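Local atomic coordinates of DUF72 domain-containing protein (Thermotoga maritima, PDB entry 1VPQ), a protein that is of unknown function but belongs to the DUF72 family, whose chain folds as a TIM-barrel-like ring of parallel strands and surrounding helices. Residues S160-E164 with E165-F169. Residues are numbered along the deposited sequence; the frame is centred on the assembly and turned at random.
Sequences SWDRE and ETYEF
E165 meets R163 where an inverse gamma turn centred on D162 leads into the first turn of helix 164-173, in the beta-alpha connection that follows strand 152-155 of a TIM-barrel-like fold. The carboxylate of E165 stands at 78° to the guanidinium. R163 NH2 approaches E165 OE2 at 3.1 Å from above the carboxylate plane, a salt bridge joined by a weak bond from R163 NE to E165 OE1; F133 gives the same arginine a cation-pi partner. At T166, CG2 lies anti to the backbone N and OG1 beside it (chi1 -62°), which turns the hydroxyl back to donate to W161 O at 2.8 Å. That carbonyl also accepts from R163 N on the same face, while T166 OG1 lies at the edge of the indole, 3.5 Å from W161 CE3. The indole itself stacks on F156 and donates through NE1 to F131 O. T166 N bonds to R163 O. The Y167 side chain runs back past the R163 carbonyl, CD2 3.2 Å from R163 O, to D162; its ring stands at 89° to the D162 carboxylate, and OH donates 3.1 Å to the anti side of D162 OD1. A phenylalanine here would probably leave D162 OD1 without this donor. Last, E168 N gives E164 O a nearly straight bond of 3.0 Å, while E168 OE2 lies 4.3 Å from the like-charged E164 OE2.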
# COMPACT_ATOMS: atom_id res chain seq x y z
N SER A 160 -3.95 -15.86 11.71
CA SER A 160 -2.89 -16.78 12.15
C SER A 160 -1.49 -16.14 12.24
O SER A 160 -0.62 -16.66 12.93
CB SER A 160 -2.83 -17.98 11.20
OG SER A 160 -2.60 -17.58 9.86
N TRP A 161 -1.30 -15.04 11.52
CA TRP A 161 -0.01 -14.36 11.44
C TRP A 161 0.29 -13.41 12.61
O TRP A 161 1.45 -13.02 12.79
CB TRP A 161 0.08 -13.57 10.13
CG TRP A 161 0.28 -14.43 8.91
CD1 TRP A 161 -0.66 -14.76 7.98
CD2 TRP A 161 1.51 -15.04 8.48
NE1 TRP A 161 -0.10 -15.54 7.01
CE2 TRP A 161 1.22 -15.73 7.29
CE3 TRP A 161 2.81 -15.07 8.99
CZ2 TRP A 161 2.19 -16.46 6.60
CZ3 TRP A 161 3.78 -15.79 8.30
CH2 TRP A 161 3.46 -16.47 7.11
N ASP A 162 -0.71 -13.03 13.40
CA ASP A 162 -0.49 -12.06 14.49
C ASP A 162 0.08 -12.73 15.74
O ASP A 162 -0.59 -12.83 16.77
CB ASP A 162 -1.77 -11.28 14.85
CG ASP A 162 -1.55 -10.30 16.01
OD1 ASP A 162 -0.52 -9.60 16.00
OD2 ASP A 162 -2.39 -10.24 16.93
N ARG A 163 1.34 -13.15 15.64
CA ARG A 163 2.02 -13.86 16.72
C ARG A 163 3.48 -13.42 16.75
O ARG A 163 4.00 -12.89 15.77
CB ARG A 163 1.90 -15.38 16.53
CG ARG A 163 2.34 -15.89 15.15
CD ARG A 163 2.06 -17.37 14.97
NE ARG A 163 2.80 -18.20 15.92
CZ ARG A 163 2.60 -19.51 16.12
NH1 ARG A 163 1.69 -20.17 15.42
NH2 ARG A 163 3.33 -20.15 17.02
N GLU A 164 4.15 -13.63 17.87
CA GLU A 164 5.47 -13.03 18.08
C GLU A 164 6.49 -13.48 17.04
O GLU A 164 7.28 -12.68 16.55
CB GLU A 164 6.00 -13.33 19.49
CG GLU A 164 7.24 -12.51 19.87
CD GLU A 164 7.10 -11.00 19.58
OE1 GLU A 164 6.01 -10.43 19.84
OE2 GLU A 164 8.08 -10.40 19.09
N GLU A 165 6.46 -14.76 16.71
CA GLU A 165 7.38 -15.34 15.73
C GLU A 165 7.40 -14.56 14.41
O GLU A 165 8.44 -14.43 13.77
CB GLU A 165 7.00 -16.80 15.46
CG GLU A 165 7.38 -17.79 16.58
CD GLU A 165 6.23 -18.14 17.52
OE1 GLU A 165 5.38 -17.28 17.85
OE2 GLU A 165 6.20 -19.32 17.95
N THR A 166 6.23 -14.03 14.02
CA THR A 166 6.10 -13.29 12.77
C THR A 166 6.87 -11.97 12.78
O THR A 166 7.53 -11.64 11.81
CB THR A 166 4.63 -13.01 12.42
OG1 THR A 166 3.94 -14.26 12.23
CG2 THR A 166 4.52 -12.19 11.16
N TYR A 167 6.80 -11.25 13.90
CA TYR A 167 7.50 -9.98 14.04
C TYR A 167 9.01 -10.17 14.21
O TYR A 167 9.79 -9.38 13.71
CB TYR A 167 6.93 -9.18 15.22
CG TYR A 167 5.49 -8.86 14.99
CD1 TYR A 167 5.12 -7.74 14.24
CD2 TYR A 167 4.49 -9.71 15.44
CE1 TYR A 167 3.80 -7.46 13.98
CE2 TYR A 167 3.16 -9.44 15.19
CZ TYR A 167 2.81 -8.31 14.46
OH TYR A 167 1.49 -8.02 14.22
N GLU A 168 9.39 -11.23 14.92
CA GLU A 168 10.79 -11.63 15.04
C GLU A 168 11.37 -11.97 13.67
O GLU A 168 12.50 -11.60 13.36
CB GLU A 168 10.94 -12.82 16.00
CG GLU A 168 10.64 -12.45 17.45
CD GLU A 168 10.93 -13.56 18.46
OE1 GLU A 168 10.78 -14.75 18.10
OE2 GLU A 168 11.29 -13.25 19.62
N PHE A 169 10.60 -12.68 12.86
CA PHE A 169 11.04 -13.01 11.51
C PHE A 169 11.28 -11.74 10.68
O PHE A 169 12.33 -11.57 10.06
CB PHE A 169 10.06 -13.93 10.78
CG PHE A 169 10.42 -14.17 9.35
CD1 PHE A 169 11.38 -15.12 9.00
CD2 PHE A 169 9.85 -13.41 8.34
CE1 PHE A 169 11.73 -15.32 7.67
CE2 PHE A 169 10.20 -13.61 7.02
CZ PHE A 169 11.14 -14.56 6.68